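PDB 3S40: diacylglycerol kinase, which probably phosphorylates diacylglycerol or a related lipid with ATP, as a two-domain bacterial member of the diacylglycerol kinase family. Local coordinates for residues A[5-9]-A[122-126]; A[214-218]-A[245-249]. All blocks are in the same frame, centred on the assembly; numbering follows the deposited sequence.

Contact 1: A[5-9]-A[122-126]; sequences KTKFE and KEHVK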
# COMPACT_ATOMS: atom_id res chain seq x y z
N LYS A 5 -28.95 6.26 -9.24
CA LYS A 5 -28.79 6.05 -7.80
C LYS A 5 -27.45 5.39 -7.47
O LYS A 5 -27.11 4.34 -8.01
CB LYS A 5 -29.95 5.23 -7.23
CG LYS A 5 -29.76 4.79 -5.78
CD LYS A 5 -29.71 5.99 -4.84
CE LYS A 5 -29.51 5.54 -3.40
NZ LYS A 5 -29.50 6.69 -2.46
N THR A 6 -26.71 6.01 -6.56
CA THR A 6 -25.37 5.58 -6.22
C THR A 6 -25.34 4.68 -4.98
O THR A 6 -26.27 4.69 -4.18
CB THR A 6 -24.43 6.80 -6.02
OG1 THR A 6 -23.39 6.48 -5.10
CG2 THR A 6 -25.21 8.02 -5.49
N LYS A 7 -24.29 3.89 -4.83
CA LYS A 7 -24.13 3.07 -3.64
C LYS A 7 -23.42 3.83 -2.51
O LYS A 7 -23.10 3.25 -1.48
CB LYS A 7 -23.38 1.78 -3.97
CG LYS A 7 -21.88 1.95 -4.11
CD LYS A 7 -21.21 0.62 -4.49
CE LYS A 7 -21.61 0.17 -5.89
NZ LYS A 7 -20.71 -0.89 -6.44
N PHE A 8 -23.17 5.12 -2.71
CA PHE A 8 -22.51 5.94 -1.70
C PHE A 8 -23.33 7.18 -1.39
O PHE A 8 -23.24 8.17 -2.11
CB PHE A 8 -21.12 6.36 -2.16
CG PHE A 8 -20.23 5.21 -2.53
CD1 PHE A 8 -19.88 4.26 -1.57
CD2 PHE A 8 -19.74 5.08 -3.82
CE1 PHE A 8 -19.05 3.18 -1.91
CE2 PHE A 8 -18.91 4.01 -4.17
CZ PHE A 8 -18.57 3.06 -3.21
N GLU A 9 -24.09 7.14 -0.31
CA GLU A 9 -25.03 8.21 0.00
C GLU A 9 -24.26 9.46 0.45
O GLU A 9 -24.56 10.56 0.02
CB GLU A 9 -25.98 7.75 1.09
CG GLU A 9 -27.31 8.45 1.08
CD GLU A 9 -28.23 7.94 2.18
OE1 GLU A 9 -28.20 8.50 3.29
OE2 GLU A 9 -28.96 6.95 1.92
N LYS A 122 -17.37 5.77 -11.28
CA LYS A 122 -17.90 4.53 -11.82
C LYS A 122 -18.20 3.54 -10.71
O LYS A 122 -18.84 2.50 -10.93
CB LYS A 122 -16.94 3.92 -12.83
CG LYS A 122 -16.67 4.80 -14.05
CD LYS A 122 -17.97 5.25 -14.72
CE LYS A 122 -17.69 6.07 -15.98
NZ LYS A 122 -18.91 6.79 -16.44
N GLU A 123 -17.72 3.86 -9.51
CA GLU A 123 -18.03 3.04 -8.34
C GLU A 123 -17.68 1.53 -8.44
O GLU A 123 -18.44 0.69 -7.96
CB GLU A 123 -19.51 3.18 -8.01
CG GLU A 123 -19.95 4.63 -7.83
CD GLU A 123 -21.35 4.77 -7.22
OE1 GLU A 123 -21.99 3.75 -6.88
OE2 GLU A 123 -21.80 5.92 -7.07
N HIS A 124 -16.56 1.19 -9.05
CA HIS A 124 -16.12 -0.21 -9.07
C HIS A 124 -15.29 -0.49 -7.83
O HIS A 124 -14.29 0.18 -7.58
CB HIS A 124 -15.29 -0.50 -10.30
CG HIS A 124 -16.04 -0.29 -11.58
ND1 HIS A 124 -17.24 -0.90 -11.84
CD2 HIS A 124 -15.75 0.47 -12.67
CE1 HIS A 124 -17.67 -0.53 -13.04
NE2 HIS A 124 -16.78 0.30 -13.56
N VAL A 125 -15.72 -1.46 -7.05
CA VAL A 125 -15.18 -1.65 -5.72
C VAL A 125 -14.76 -3.09 -5.53
O VAL A 125 -15.42 -4.00 -6.02
CB VAL A 125 -16.23 -1.32 -4.66
CG1 VAL A 125 -15.73 -1.74 -3.30
CG2 VAL A 125 -16.58 0.18 -4.68
N LYS A 126 -13.65 -3.30 -4.83
CA LYS A 126 -13.23 -4.66 -4.53
C LYS A 126 -12.61 -4.74 -3.15
O LYS A 126 -12.15 -3.72 -2.61
CB LYS A 126 -12.26 -5.20 -5.58
CG LYS A 126 -10.87 -4.61 -5.53
CD LYS A 126 -9.98 -5.32 -6.54
CE LYS A 126 -8.53 -4.97 -6.36
NZ LYS A 126 -7.66 -6.05 -6.94

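Contact 2: A[214-218]-A[245-249]; sequences IPNVK and LFEDS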
# COMPACT_ATOMS: atom_id res chain seq x y z
N ILE A 214 8.80 -8.23 -6.42
CA ILE A 214 8.34 -9.53 -5.92
C ILE A 214 7.35 -10.15 -6.91
O ILE A 214 6.29 -9.58 -7.18
CB ILE A 214 7.68 -9.41 -4.53
CG1 ILE A 214 8.62 -8.70 -3.55
CG2 ILE A 214 7.25 -10.79 -3.97
CD1 ILE A 214 8.00 -8.49 -2.15
N PRO A 215 7.70 -11.33 -7.47
CA PRO A 215 6.85 -11.93 -8.50
C PRO A 215 5.48 -12.36 -7.97
O PRO A 215 5.36 -12.90 -6.87
CB PRO A 215 7.66 -13.16 -8.96
CG PRO A 215 9.06 -12.87 -8.53
CD PRO A 215 8.91 -12.12 -7.23
N ASN A 216 4.46 -12.10 -8.77
CA ASN A 216 3.08 -12.40 -8.42
C ASN A 216 2.58 -11.97 -7.04
O ASN A 216 1.68 -12.59 -6.50
CB ASN A 216 2.75 -13.88 -8.64
CG ASN A 216 1.24 -14.12 -8.83
OD1 ASN A 216 0.56 -13.33 -9.51
ND2 ASN A 216 0.72 -15.18 -8.21
N VAL A 217 3.12 -10.91 -6.46
CA VAL A 217 2.50 -10.39 -5.24
C VAL A 217 1.14 -9.79 -5.64
O VAL A 217 1.02 -9.22 -6.71
CB VAL A 217 3.40 -9.34 -4.55
CG1 VAL A 217 3.84 -8.29 -5.56
CG2 VAL A 217 2.68 -8.71 -3.36
N LYS A 218 0.11 -9.98 -4.81
CA LYS A 218 -1.24 -9.48 -5.10
C LYS A 218 -1.82 -8.91 -3.82
O LYS A 218 -1.62 -9.48 -2.74
CB LYS A 218 -2.17 -10.61 -5.54
CG LYS A 218 -1.79 -11.31 -6.83
CD LYS A 218 -2.13 -10.47 -8.05
CE LYS A 218 -1.79 -11.24 -9.31
NZ LYS A 218 -1.99 -10.46 -10.57
N LEU A 245 7.42 -9.72 -13.24
CA LEU A 245 7.56 -11.16 -13.46
C LEU A 245 6.47 -11.93 -12.75
O LEU A 245 5.94 -11.49 -11.71
CB LEU A 245 8.93 -11.63 -12.99
CG LEU A 245 10.15 -10.94 -13.60
CD1 LEU A 245 11.43 -11.55 -13.05
CD2 LEU A 245 10.12 -11.03 -15.13
N PHE A 246 6.13 -13.10 -13.27
CA PHE A 246 5.14 -13.94 -12.60
C PHE A 246 5.71 -15.24 -12.08
O PHE A 246 5.14 -15.85 -11.16
CB PHE A 246 3.90 -14.15 -13.47
CG PHE A 246 2.96 -12.99 -13.43
CD1 PHE A 246 2.38 -12.60 -12.23
CD2 PHE A 246 2.68 -12.26 -14.58
CE1 PHE A 246 1.52 -11.52 -12.18
CE2 PHE A 246 1.81 -11.18 -14.53
CZ PHE A 246 1.23 -10.81 -13.33
N GLU A 247 6.84 -15.66 -12.64
CA GLU A 247 7.53 -16.84 -12.15
C GLU A 247 8.86 -16.47 -11.48
O GLU A 247 9.44 -15.43 -11.78
CB GLU A 247 7.77 -17.82 -13.31
CG GLU A 247 6.53 -18.11 -14.15
CD GLU A 247 5.37 -18.65 -13.33
OE1 GLU A 247 5.62 -19.27 -12.28
OE2 GLU A 247 4.20 -18.44 -13.74
N ASP A 248 9.33 -17.33 -10.58
CA ASP A 248 10.62 -17.10 -9.92
C ASP A 248 11.80 -17.54 -10.77
O ASP A 248 11.66 -18.38 -11.66
CB ASP A 248 10.67 -17.79 -8.56
CG ASP A 248 9.87 -17.06 -7.51
OD1 ASP A 248 10.25 -15.92 -7.16
OD2 ASP A 248 8.86 -17.62 -7.04
N SER A 249 12.97 -16.98 -10.48
CA SER A 249 14.17 -17.29 -11.26
C SER A 249 15.21 -18.09 -10.46
O SER A 249 15.51 -19.23 -10.82
CB SER A 249 14.79 -16.01 -11.82
OG SER A 249 13.83 -15.23 -12.51

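Contact 1: A[5-9]-A[122-126]
Glu123 reaches across to residues 6-8 and uses both carboxylate oxygens on different partners. Its CG sits beside the backbone N (chi1 -54°) and the chain runs extended from there, which carries the carboxylate up to the N-terminal loop. OE2 accepts from Thr6 OG1 at 2.6 Å, the threonine side chain crossing the glutamate at about a right angle. OE1 takes the backbone N-H of Lys7, with Lys7 N to Glu123 OE1 at 3.1 Å and an almost straight bond of 174°. Each donor comes in on the syn side, the hydroxyl tilted further out of the carboxylate plane than the amide. The same Thr6 OG1 accepts from Phe8 N at 2.8 Å in an ST turn, and the hydroxyl thus joins the turn to the carboxylate. Lys7 runs antiparallel to the glutamate side chain, bends at chi3 and sets NZ 3.2 Å from Glu123 O, nearly in line with that carbonyl. Phe8 slides past Glu123 with its ring 55° from the carboxylate plane, and ring atom CZ meets Val125 CG2 at 3.8 Å, the methyl lying at the ring edge. Thr91 and Ile296 also touch both Phe8 and Val125. With two donors on its oxygens and the Lys7 ammonium nearby, Glu123 is probably ionised; the first residue past its helix, with positive phi, it ties the N-terminal loop to the approach to strand 125-133.

Contact 2: A[214-218]-A[245-249]
Residues 214-217 form a type II beta turn whose middle residues, Pro215 and Asn216, make most of the contact with 245-249; the nearest CA atoms are those of Pro215 and Phe246, 4.9 Å apart. One carbonyl serves this approach twice. Leu245 O receives a weak hydrogen bond from Asn216 N at 3.3 Å, bent to 152°, and a CA-H...O contact from Pro215 CA at 3.4 Å. The proline ring then lies against the loop: its CB is near Glu247 O, while CG comes 3.5 Å from Asp248 OD1, the two side chains crossing at about a right angle. That carboxylate oxygen is hydrogen-bonded to His256 ND1; the proline CG simply lies in van der Waals contact with it. At the next corner residue, Asn216, CG is anti to the backbone N (chi1 -157°) and OD1 reaches the edge of the Phe246 ring, 3.4 Å from Phe246 CD1, with amide and ring planes 70° apart. Lys218 bends at chi2 and brings NZ within 4.0 Å of Phe246 CE1, an oblique approach. Beneath the turn, Pro215 packs on Phe227 of strand 224-230 and on His256 of strand 254-259, and Lys258 NZ bonds Asn216 O. Two loops are thereby laid over neighbouring strands of one antiparallel sheet in the C-terminal domain, with the second loop coming from helix 234-240 and Ser249 N bonding Tyr240 OH.

The two contacts follow one another along the chain, contact 1 closing before contact 2 opens. Contact 1 lies where the edge strand 91-96 of the parallel sheet meets the antiparallel sheet of 125-133 and 284-296; contact 2 lies in the C-terminal beta-sandwich domain. Their centres lie 32 Å apart, yet the nearest atoms come to about 7 Å without touching. Strand 125-133, which takes in the end of 122-126, pairs with strand 284-296, whereas 214-218 and 245-249 lie over strands of another antiparallel sheet. Lys126 of contact 1 also forms a salt bridge with Asp220, two residues beyond Lys218 of contact 2, which ties the chain just after the turn to strand 125-133.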